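Local coordinates for lysine/ornithine decarboxylase (Vibrio vulnificus, PDB 2PLJ), which decarboxylates lysine and ornithine to cadaverine and putrescine, as a pyridoxal phosphate-dependent enzyme built from a beta/alpha barrel and a beta barrel, at residues L141-D151 against Y162-R171; T219-H230 against F270-L280. One frame throughout, in Å; residues are numbered along the deposited sequence.

Interaction 1 of 2, residues L141-D151 against Y162-R171; sequences LAYGCNVFVVD and YRDDVELLVR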
loop_
_atom_site.group_PDB
_atom_site.type_symbol
_atom_site.label_atom_id
_atom_site.label_comp_id
_atom_site.label_asym_id
_atom_site.label_seq_id
_atom_site.Cartn_x
_atom_site.Cartn_y
_atom_site.Cartn_z
ATOM N N LEU A 141 -20.069 -11.545 16.881
ATOM C CA LEU A 141 -21.154 -11.952 17.785
ATOM C C LEU A 141 -20.861 -11.575 19.241
ATOM O O LEU A 141 -21.766 -11.174 19.970
ATOM C CB LEU A 141 -21.413 -13.452 17.669
ATOM C CG LEU A 141 -22.253 -13.852 16.434
ATOM C CD1 LEU A 141 -22.321 -15.382 16.406
ATOM C CD2 LEU A 141 -23.686 -13.270 16.493
ATOM N N ALA A 142 -19.596 -11.696 19.653
ATOM C CA ALA A 142 -19.199 -11.356 21.022
ATOM C C ALA A 142 -19.452 -9.873 21.350
ATOM O O ALA A 142 -19.885 -9.552 22.461
ATOM C CB ALA A 142 -17.726 -11.718 21.280
ATOM N N TYR A 143 -19.187 -8.998 20.379
ATOM C CA TYR A 143 -19.526 -7.587 20.474
ATOM C C TYR A 143 -21.038 -7.387 20.498
ATOM O O TYR A 143 -21.546 -6.555 21.233
ATOM C CB TYR A 143 -18.916 -6.859 19.282
ATOM C CG TYR A 143 -19.454 -5.494 19.007
ATOM C CD1 TYR A 143 -19.402 -4.467 19.963
ATOM C CD2 TYR A 143 -20.000 -5.208 17.756
ATOM C CE1 TYR A 143 -19.899 -3.195 19.676
ATOM C CE2 TYR A 143 -20.489 -3.954 17.450
ATOM C CZ TYR A 143 -20.444 -2.949 18.405
ATOM O OH TYR A 143 -20.925 -1.710 18.062
ATOM N N GLY A 144 -21.741 -8.184 19.703
ATOM C CA GLY A 144 -23.216 -8.186 19.677
ATOM C C GLY A 144 -23.797 -7.957 18.282
ATOM O O GLY A 144 -25.035 -8.008 18.085
ATOM N N CYS A 145 -22.910 -7.753 17.317
ATOM C CA CYS A 145 -23.301 -7.623 15.924
ATOM C C CYS A 145 -23.804 -8.981 15.449
ATOM O O CYS A 145 -23.043 -9.969 15.471
ATOM C CB CYS A 145 -22.118 -7.137 15.069
ATOM S SG CYS A 145 -22.582 -6.948 13.339
ATOM N N ASN A 146 -25.054 -9.022 15.006
ATOM C CA ASN A 146 -25.691 -10.295 14.640
ATOM C C ASN A 146 -26.262 -10.347 13.217
ATOM O O ASN A 146 -27.018 -11.271 12.870
ATOM C CB ASN A 146 -26.768 -10.667 15.671
ATOM C CG ASN A 146 -27.821 -9.582 15.844
ATOM O OD1 ASN A 146 -28.081 -8.797 14.938
ATOM N ND2 ASN A 146 -28.437 -9.536 17.029
ATOM N N VAL A 147 -25.927 -9.332 12.406
ATOM C CA VAL A 147 -26.330 -9.298 11.006
ATOM C C VAL A 147 -25.063 -9.551 10.170
ATOM O O VAL A 147 -24.037 -8.845 10.340
ATOM C CB VAL A 147 -26.940 -7.927 10.587
ATOM C CG1 VAL A 147 -27.328 -7.925 9.068
ATOM C CG2 VAL A 147 -28.186 -7.587 11.434
ATOM N N PHE A 148 -25.136 -10.543 9.277
ATOM C CA PHE A 148 -23.984 -10.936 8.447
ATOM C C PHE A 148 -24.464 -11.113 7.017
ATOM O O PHE A 148 -25.676 -11.212 6.777
ATOM C CB PHE A 148 -23.366 -12.248 8.923
ATOM C CG PHE A 148 -22.769 -12.157 10.301
ATOM C CD1 PHE A 148 -21.435 -11.734 10.466
ATOM C CD2 PHE A 148 -23.543 -12.456 11.429
ATOM C CE1 PHE A 148 -20.871 -11.601 11.730
ATOM C CE2 PHE A 148 -22.996 -12.351 12.704
ATOM C CZ PHE A 148 -21.664 -11.913 12.872
ATOM N N VAL A 149 -23.508 -11.182 6.091
ATOM C CA VAL A 149 -23.830 -11.347 4.675
ATOM C C VAL A 149 -23.352 -12.716 4.212
ATOM O O VAL A 149 -22.255 -13.172 4.613
ATOM C CB VAL A 149 -23.107 -10.241 3.824
ATOM C CG1 VAL A 149 -23.051 -10.632 2.310
ATOM C CG2 VAL A 149 -23.730 -8.845 4.054
ATOM N N VAL A 150 -24.142 -13.356 3.353
ATOM C CA VAL A 150 -23.688 -14.539 2.624
ATOM C C VAL A 150 -23.983 -14.372 1.150
ATOM O O VAL A 150 -24.949 -13.701 0.786
ATOM C CB VAL A 150 -24.307 -15.849 3.167
ATOM C CG1 VAL A 150 -23.911 -16.042 4.637
ATOM C CG2 VAL A 150 -25.836 -15.871 2.983
ATOM N N ASP A 151 -23.152 -14.977 0.310
ATOM C CA ASP A 151 -23.446 -15.028 -1.128
ATOM C C ASP A 151 -23.250 -16.422 -1.732
ATOM O O ASP A 151 -23.241 -16.593 -2.969
ATOM C CB ASP A 151 -22.645 -13.947 -1.867
ATOM C CG ASP A 151 -21.153 -14.297 -2.034
ATOM O OD1 ASP A 151 -20.706 -15.407 -1.628
ATOM O OD2 ASP A 151 -20.440 -13.432 -2.593
ATOM N N TYR A 162 -24.536 -21.136 14.512
ATOM C CA TYR A 162 -24.957 -19.832 15.051
ATOM C C TYR A 162 -26.415 -19.497 14.735
ATOM O O TYR A 162 -26.819 -18.335 14.848
ATOM C CB TYR A 162 -24.014 -18.718 14.542
ATOM C CG TYR A 162 -22.581 -19.043 14.850
ATOM C CD1 TYR A 162 -21.720 -19.493 13.845
ATOM C CD2 TYR A 162 -22.097 -18.965 16.158
ATOM C CE1 TYR A 162 -20.380 -19.839 14.135
ATOM C CE2 TYR A 162 -20.767 -19.290 16.462
ATOM C CZ TYR A 162 -19.922 -19.737 15.453
ATOM O OH TYR A 162 -18.639 -20.084 15.785
ATOM N N ARG A 163 -27.199 -20.517 14.371
ATOM C CA ARG A 163 -28.536 -20.278 13.815
ATOM C C ARG A 163 -29.492 -19.554 14.766
ATOM O O ARG A 163 -30.426 -18.887 14.329
ATOM C CB ARG A 163 -29.176 -21.581 13.360
ATOM C CG ARG A 163 -29.375 -22.567 14.494
ATOM C CD ARG A 163 -30.401 -23.624 14.121
ATOM N NE ARG A 163 -30.079 -24.257 12.842
ATOM C CZ ARG A 163 -29.258 -25.296 12.706
ATOM N NH1 ARG A 163 -28.666 -25.831 13.775
ATOM N NH2 ARG A 163 -29.039 -25.813 11.497
ATOM N N ASP A 164 -29.287 -19.707 16.055
ATOM C CA ASP A 164 -30.098 -19.010 17.046
ATOM C C ASP A 164 -29.775 -17.541 17.219
ATOM O O ASP A 164 -30.518 -16.811 17.822
ATOM C CB ASP A 164 -29.963 -19.661 18.414
ATOM C CG ASP A 164 -30.585 -21.046 18.472
ATOM O OD1 ASP A 164 -31.357 -21.404 17.609
ATOM O OD2 ASP A 164 -30.256 -21.764 19.391
ATOM N N ASP A 165 -28.630 -17.130 16.670
ATOM C CA ASP A 165 -28.003 -15.872 17.040
ATOM C C ASP A 165 -27.954 -14.822 15.928
ATOM O O ASP A 165 -27.723 -13.689 16.194
ATOM C CB ASP A 165 -26.595 -16.092 17.544
ATOM C CG ASP A 165 -26.522 -17.040 18.705
ATOM O OD1 ASP A 165 -27.437 -17.012 19.520
ATOM O OD2 ASP A 165 -25.542 -17.809 18.764
ATOM N N VAL A 166 -28.130 -15.247 14.703
ATOM C CA VAL A 166 -27.861 -14.397 13.542
ATOM C C VAL A 166 -29.085 -14.170 12.635
ATOM O O VAL A 166 -30.031 -14.978 12.621
ATOM C CB VAL A 166 -26.698 -14.987 12.665
ATOM C CG1 VAL A 166 -25.408 -15.181 13.502
ATOM C CG2 VAL A 166 -27.135 -16.275 11.966
ATOM N N GLU A 167 -29.047 -13.080 11.867
ATOM C CA GLU A 167 -29.922 -12.948 10.701
ATOM C C GLU A 167 -29.047 -12.506 9.528
ATOM O O GLU A 167 -28.121 -11.722 9.705
ATOM C CB GLU A 167 -31.077 -11.970 10.933
ATOM C CG GLU A 167 -30.648 -10.586 11.415
ATOM C CD GLU A 167 -31.819 -9.635 11.697
ATOM O OE1 GLU A 167 -32.989 -10.052 11.564
ATOM O OE2 GLU A 167 -31.559 -8.474 12.075
ATOM N N LEU A 168 -29.327 -13.042 8.349
ATOM C CA LEU A 168 -28.401 -12.882 7.215
ATOM C C LEU A 168 -28.984 -12.033 6.077
ATOM O O LEU A 168 -30.182 -12.133 5.745
ATOM C CB LEU A 168 -28.054 -14.273 6.654
ATOM C CG LEU A 168 -27.466 -15.286 7.655
ATOM C CD1 LEU A 168 -27.190 -16.580 6.938
ATOM C CD2 LEU A 168 -26.193 -14.699 8.287
ATOM N N LEU A 169 -28.117 -11.231 5.463
ATOM C CA LEU A 169 -28.420 -10.574 4.193
ATOM C C LEU A 169 -27.787 -11.414 3.093
ATOM O O LEU A 169 -26.599 -11.786 3.198
ATOM C CB LEU A 169 -27.843 -9.148 4.152
ATOM C CG LEU A 169 -28.483 -8.144 5.121
ATOM C CD1 LEU A 169 -27.595 -6.875 5.261
ATOM C CD2 LEU A 169 -29.903 -7.793 4.689
ATOM N N VAL A 170 -28.550 -11.690 2.035
ATOM C CA VAL A 170 -28.026 -12.452 0.900
ATOM C C VAL A 170 -27.611 -11.454 -0.166
ATOM O O VAL A 170 -28.436 -10.666 -0.617
ATOM C CB VAL A 170 -29.073 -13.448 0.306
ATOM C CG1 VAL A 170 -28.419 -14.220 -0.832
ATOM C CG2 VAL A 170 -29.564 -14.401 1.404
ATOM N N ARG A 171 -26.325 -11.460 -0.525
ATOM C CA ARG A 171 -25.788 -10.451 -1.413
ATOM C C ARG A 171 -25.873 -10.966 -2.849
ATOM O O ARG A 171 -25.380 -12.066 -3.144
ATOM C CB ARG A 171 -24.327 -10.127 -1.072
ATOM C CG ARG A 171 -23.732 -9.122 -2.079
ATOM C CD ARG A 171 -22.434 -8.557 -1.546
ATOM N NE ARG A 171 -21.735 -7.792 -2.572
ATOM C CZ ARG A 171 -20.555 -7.177 -2.394
ATOM N NH1 ARG A 171 -19.954 -7.155 -1.203
ATOM N NH2 ARG A 171 -19.973 -6.554 -3.429
HETATM O O HOH W 1 -30.311 -7.861 14.287
#
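Glu167 and Val147 are paired neighbours on two parallel strands, their side chains on the same face of the sheet, and illustrate how a barrel strand pair mixes charge with apolar packing. The Glu167 CG lies between its backbone N and carbonyl carbon (chi1 53°), and the chain runs extended from there. This sends OE2 obliquely across to the CG2 methyl of Val147, 3.5 Å away. A water donates both to Glu167 OE2 and to Asn146 OD1, linking the loop residue Asn146 to strand 167-171. OE1 is also salt-bridged to Arg207 and OE2 to Lys209, so the carboxylate is gripped from the side of strand 207-212. Next along the same face, Val147 CG1 meets Leu169 CD1 at 4.0 Å, and Val149 CG1 presses on the aliphatic root of Arg171, its CB 3.6 Å away. With every torsion of Arg171 close to anti, the guanidinium is carried away from Val149 toward the bound ligand.

The other face is greasier. Phe148 CB rests on Leu168 CD2 at 3.8 Å. CE2 of its ring lies 3.8 Å from Val166 CG1, the two side chains crossing at about a right angle, while Leu141 CD2 comes to the ring edge in plane. Leu141, from the preceding helix, splits its methyls: CD2 also reaches Val166 CG1, and CD1 sits against the Tyr162 ring at CD2, 3.6 Å away. Underneath, five backbone bonds form the parallel ladder, the longest from Phe148 N to Glu167 O at 3.2 Å.

The strands, inclined at 32°, belong to one beta-alpha-beta unit with helix 153-157 between them. Strand 167-171 also bonds to strand 207-212. Val147 bonds to His127 of strand 125-127, so the eight-stranded parallel sheet closes into a barrel here, with Phe159 packed against Phe148 and Val150.

Interaction 2 of 2, residues T219-H230 against F270-L280; sequences TTNPNKYVEAIH and FCAPINEALSL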
loop_
_atom_site.group_PDB
_atom_site.type_symbol
_atom_site.label_atom_id
_atom_site.label_comp_id
_atom_site.label_asym_id
_atom_site.label_seq_id
_atom_site.Cartn_x
_atom_site.Cartn_y
_atom_site.Cartn_z
ATOM N N THR A 219 -19.675 5.115 -8.285
ATOM C CA THR A 219 -20.632 4.835 -9.363
ATOM C C THR A 219 -21.252 6.152 -9.779
ATOM O O THR A 219 -21.856 6.835 -8.942
ATOM C CB THR A 219 -21.723 3.866 -8.869
ATOM O OG1 THR A 219 -21.162 2.559 -8.735
ATOM C CG2 THR A 219 -22.888 3.797 -9.884
ATOM N N THR A 220 -21.150 6.485 -11.067
ATOM C CA THR A 220 -21.603 7.790 -11.549
ATOM C C THR A 220 -22.977 7.718 -12.222
ATOM O O THR A 220 -23.614 8.756 -12.448
ATOM C CB THR A 220 -20.570 8.434 -12.471
ATOM O OG1 THR A 220 -20.247 7.519 -13.541
ATOM C CG2 THR A 220 -19.304 8.833 -11.656
ATOM N N ASN A 221 -23.409 6.496 -12.536
ATOM C CA ASN A 221 -24.721 6.239 -13.153
ATOM C C ASN A 221 -25.679 5.597 -12.148
ATOM O O ASN A 221 -25.528 4.418 -11.811
ATOM C CB ASN A 221 -24.582 5.327 -14.381
ATOM C CG ASN A 221 -25.905 5.128 -15.121
ATOM O OD1 ASN A 221 -26.963 5.562 -14.661
ATOM N ND2 ASN A 221 -25.841 4.490 -16.295
ATOM N N PRO A 222 -26.686 6.362 -11.687
ATOM C CA PRO A 222 -27.609 5.794 -10.718
ATOM C C PRO A 222 -28.499 4.666 -11.251
ATOM O O PRO A 222 -29.120 3.962 -10.453
ATOM C CB PRO A 222 -28.447 6.999 -10.291
ATOM C CG PRO A 222 -28.422 7.920 -11.455
ATOM C CD PRO A 222 -27.036 7.760 -12.026
ATOM N N ASN A 223 -28.583 4.503 -12.577
ATOM C CA ASN A 223 -29.357 3.394 -13.153
ATOM C C ASN A 223 -28.880 2.014 -12.677
ATOM O O ASN A 223 -29.665 1.083 -12.619
ATOM C CB ASN A 223 -29.398 3.453 -14.684
ATOM C CG ASN A 223 -30.417 2.477 -15.274
ATOM O OD1 ASN A 223 -31.599 2.493 -14.910
ATOM N ND2 ASN A 223 -29.965 1.622 -16.191
ATOM N N LYS A 224 -27.594 1.895 -12.323
ATOM C CA LYS A 224 -27.089 0.657 -11.684
ATOM C C LYS A 224 -27.888 0.289 -10.440
ATOM O O LYS A 224 -28.291 -0.888 -10.264
ATOM C CB LYS A 224 -25.599 0.756 -11.348
ATOM C CG LYS A 224 -24.721 0.910 -12.586
ATOM C CD LYS A 224 -23.270 0.673 -12.250
ATOM C CE LYS A 224 -22.422 0.867 -13.492
ATOM N NZ LYS A 224 -20.970 0.734 -13.196
ATOM N N TYR A 225 -28.137 1.284 -9.588
ATOM C CA TYR A 225 -28.966 1.074 -8.396
ATOM C C TYR A 225 -30.395 0.686 -8.746
ATOM O O TYR A 225 -30.971 -0.252 -8.163
ATOM C CB TYR A 225 -28.980 2.313 -7.504
ATOM C CG TYR A 225 -27.620 2.656 -6.913
ATOM C CD1 TYR A 225 -27.228 2.176 -5.654
ATOM C CD2 TYR A 225 -26.722 3.461 -7.625
ATOM C CE1 TYR A 225 -25.947 2.492 -5.089
ATOM C CE2 TYR A 225 -25.440 3.786 -7.090
ATOM C CZ TYR A 225 -25.080 3.320 -5.825
ATOM O OH TYR A 225 -23.852 3.641 -5.335
ATOM N N VAL A 226 -30.975 1.431 -9.679
ATOM C CA VAL A 226 -32.359 1.182 -10.091
ATOM C C VAL A 226 -32.546 -0.271 -10.565
ATOM O O VAL A 226 -33.462 -0.949 -10.106
ATOM C CB VAL A 226 -32.779 2.177 -11.203
ATOM C CG1 VAL A 226 -34.193 1.878 -11.688
ATOM C CG2 VAL A 226 -32.665 3.621 -10.671
ATOM N N GLU A 227 -31.679 -0.741 -11.462
ATOM C CA GLU A 227 -31.809 -2.097 -12.008
ATOM C C GLU A 227 -31.662 -3.145 -10.914
ATOM O O GLU A 227 -32.401 -4.141 -10.911
ATOM C CB GLU A 227 -30.790 -2.382 -13.117
ATOM C CG GLU A 227 -30.910 -1.538 -14.394
ATOM C CD GLU A 227 -30.076 -2.104 -15.552
ATOM O OE1 GLU A 227 -29.019 -2.737 -15.286
ATOM O OE2 GLU A 227 -30.464 -1.906 -16.725
ATOM N N ALA A 228 -30.703 -2.919 -10.007
ATOM C CA ALA A 228 -30.485 -3.797 -8.861
ATOM C C ALA A 228 -31.716 -3.850 -7.965
ATOM O O ALA A 228 -32.130 -4.922 -7.529
ATOM C CB ALA A 228 -29.232 -3.356 -8.057
ATOM N N ILE A 229 -32.309 -2.691 -7.706
ATOM C CA ILE A 229 -33.480 -2.611 -6.827
ATOM C C ILE A 229 -34.678 -3.383 -7.424
ATOM O O ILE A 229 -35.337 -4.192 -6.729
ATOM C CB ILE A 229 -33.838 -1.146 -6.496
ATOM C CG1 ILE A 229 -32.731 -0.521 -5.605
ATOM C CG2 ILE A 229 -35.213 -1.065 -5.810
ATOM C CD1 ILE A 229 -32.740 1.013 -5.549
ATOM N N HIS A 230 -34.912 -3.182 -8.721
ATOM C CA HIS A 230 -35.961 -3.938 -9.412
ATOM C C HIS A 230 -35.699 -5.440 -9.288
ATOM O O HIS A 230 -36.601 -6.191 -8.956
ATOM C CB HIS A 230 -36.038 -3.584 -10.891
ATOM C CG HIS A 230 -36.513 -2.192 -11.174
ATOM N ND1 HIS A 230 -37.449 -1.542 -10.395
ATOM C CD2 HIS A 230 -36.225 -1.349 -12.198
ATOM C CE1 HIS A 230 -37.690 -0.345 -10.908
ATOM N NE2 HIS A 230 -36.959 -0.205 -12.001
ATOM N N PHE A 270 -28.793 12.452 -8.147
ATOM C CA PHE A 270 -28.311 11.073 -8.184
ATOM C C PHE A 270 -29.299 10.124 -7.554
ATOM O O PHE A 270 -29.615 9.094 -8.151
ATOM C CB PHE A 270 -26.957 10.953 -7.482
ATOM C CG PHE A 270 -26.284 9.642 -7.705
ATOM C CD1 PHE A 270 -25.413 9.471 -8.794
ATOM C CD2 PHE A 270 -26.477 8.584 -6.805
ATOM C CE1 PHE A 270 -24.744 8.268 -8.997
ATOM C CE2 PHE A 270 -25.815 7.375 -6.976
ATOM C CZ PHE A 270 -24.931 7.203 -8.061
ATOM N N CYS A 271 -29.828 10.490 -6.384
ATOM C CA CYS A 271 -30.688 9.573 -5.617
ATOM C C CYS A 271 -32.161 9.562 -6.043
ATOM O O CYS A 271 -32.895 8.668 -5.639
ATOM C CB CYS A 271 -30.562 9.839 -4.120
ATOM S SG CYS A 271 -28.887 9.439 -3.512
ATOM N N ALA A 272 -32.575 10.587 -6.782
ATOM C CA ALA A 272 -33.960 10.705 -7.291
ATOM C C ALA A 272 -34.492 9.385 -7.904
ATOM O O ALA A 272 -35.529 8.871 -7.441
ATOM C CB ALA A 272 -34.084 11.906 -8.276
ATOM N N PRO A 273 -33.800 8.826 -8.936
ATOM C CA PRO A 273 -34.286 7.551 -9.524
ATOM C C PRO A 273 -34.193 6.377 -8.569
ATOM O O PRO A 273 -34.990 5.443 -8.667
ATOM C CB PRO A 273 -33.371 7.317 -10.743
ATOM C CG PRO A 273 -32.255 8.265 -10.628
ATOM C CD PRO A 273 -32.612 9.346 -9.643
ATOM N N ILE A 274 -33.236 6.438 -7.642
ATOM C CA ILE A 274 -33.109 5.425 -6.592
ATOM C C ILE A 274 -34.367 5.445 -5.710
ATOM O O ILE A 274 -35.030 4.404 -5.517
ATOM C CB ILE A 274 -31.831 5.652 -5.724
ATOM C CG1 ILE A 274 -30.566 5.680 -6.621
ATOM C CG2 ILE A 274 -31.743 4.565 -4.675
ATOM C CD1 ILE A 274 -29.248 5.809 -5.856
ATOM N N ASN A 275 -34.706 6.624 -5.189
ATOM C CA ASN A 275 -35.916 6.796 -4.399
ATOM C C ASN A 275 -37.172 6.280 -5.108
ATOM O O ASN A 275 -38.042 5.676 -4.480
ATOM C CB ASN A 275 -36.099 8.272 -4.014
ATOM C CG ASN A 275 -35.040 8.745 -3.015
ATOM O OD1 ASN A 275 -34.657 9.927 -3.003
ATOM N ND2 ASN A 275 -34.564 7.824 -2.182
ATOM N N GLU A 276 -37.248 6.518 -6.412
ATOM C CA GLU A 276 -38.396 6.054 -7.201
ATOM C C GLU A 276 -38.473 4.537 -7.261
ATOM O O GLU A 276 -39.552 3.969 -7.090
ATOM C CB GLU A 276 -38.334 6.634 -8.602
ATOM C CG GLU A 276 -38.490 8.131 -8.635
ATOM C CD GLU A 276 -38.272 8.703 -10.032
ATOM O OE1 GLU A 276 -38.817 8.128 -11.006
ATOM O OE2 GLU A 276 -37.539 9.715 -10.143
ATOM N N ALA A 277 -37.330 3.894 -7.502
ATOM C CA ALA A 277 -37.268 2.424 -7.541
ATOM C C ALA A 277 -37.641 1.815 -6.182
ATOM O O ALA A 277 -38.372 0.829 -6.104
ATOM C CB ALA A 277 -35.906 1.946 -8.021
ATOM N N LEU A 278 -37.180 2.456 -5.110
ATOM C CA LEU A 278 -37.444 1.981 -3.761
ATOM C C LEU A 278 -38.911 2.040 -3.403
ATOM O O LEU A 278 -39.419 1.182 -2.661
ATOM C CB LEU A 278 -36.636 2.821 -2.752
ATOM C CG LEU A 278 -35.119 2.588 -2.768
ATOM C CD1 LEU A 278 -34.431 3.546 -1.794
ATOM C CD2 LEU A 278 -34.786 1.137 -2.394
ATOM N N SER A 279 -39.580 3.057 -3.931
ATOM C CA SER A 279 -41.011 3.276 -3.702
ATOM C C SER A 279 -41.880 2.103 -4.193
ATOM O O SER A 279 -43.046 1.952 -3.782
ATOM C CB SER A 279 -41.449 4.599 -4.333
ATOM O OG SER A 279 -41.811 4.431 -5.692
ATOM N N LEU A 280 -41.331 1.280 -5.083
ATOM C CA LEU A 280 -42.090 0.138 -5.612
ATOM C C LEU A 280 -42.063 -1.062 -4.671
ATOM O O LEU A 280 -42.841 -2.006 -4.857
ATOM C CB LEU A 280 -41.607 -0.256 -7.006
ATOM C CG LEU A 280 -41.801 0.820 -8.083
ATOM C CD1 LEU A 280 -41.177 0.393 -9.416
ATOM C CD2 LEU A 280 -43.280 1.165 -8.266
HETATM O O HOH W 2 -38.064 -1.610 -7.638
#
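Phe270 lays its ring beneath Pro222, and from this aromatic start the second helix can be followed residue by residue. With CG opposite the backbone N (chi1 -169°), the ring swings out to the loop ahead of helix 223-230. Pro222 CB stands over the ring centroid at 4.0 Å, a CH-pi contact almost on the normal. Thr220 O lies near the ring plane at its edge, where Tyr225 CE2 also arrives, 3.6 Å from Phe270 CZ. The Tyr225 and Phe270 planes meet obliquely at 78°. Tyr225 OH is satisfied by Gly254 O, in the loop after strand 249-251.

One turn on, Pro273 sits at the helix kink, where its nitrogen has no hydrogen to give to the turn before. Its CG meets Pro222 CG, and its CB touches Val226 CG2 at 3.8 Å. Ile274 then sends CD1 over a face of the Tyr225 ring, 4.1 Å from the centroid, while its CG2 turns to Ile229 CD1. Ala277, whose small side chain is consistent with the 8.6 Å between the axes of the two segments, receives Val226 CG1, Ile229 CG2 and His230 CE1. Leu278 supplies CD2 to Ile229 CD1, 3.8 Å away. Leu280 ends the walk, its CD1 3.9 Å from His230 CE1.

The helices run nearly parallel, 8° apart. The one polar link between the segments, a water that donates to Ala277 O and also bonds His230 ND1, lies at the end farthest from Phe270. Thr219 O, buried 3.2 Å from Phe270 CZ, has no hydrogen-bonding partner in the model. With no direct hydrogen bond between the segments, the interface is held by shape: methyls, proline rings and aromatic faces do the work, through side-chain packing and CH-pi contacts.

How the interactions relate
Interactions 1 and 2 show the two layers of a beta/alpha barrel: interaction 1 joins neighbouring strands of its wall, and interaction 2 pairs two helices of its outer layer. Their centres are 26 Å apart and their nearest atoms about 10 Å apart, so they do not touch. Strand 207-212, which bonds to strand 167-171 of interaction 1, leads along the chain to helix 223-241 of interaction 2. The putrescine-pyridoxal phosphate adduct relates both to the active site. The Arg171 side chain comes within about 3 Å of it and belongs to its pocket, whereas the Tyr225 side chain stays about 6 Å away, consistent with a second-shell position.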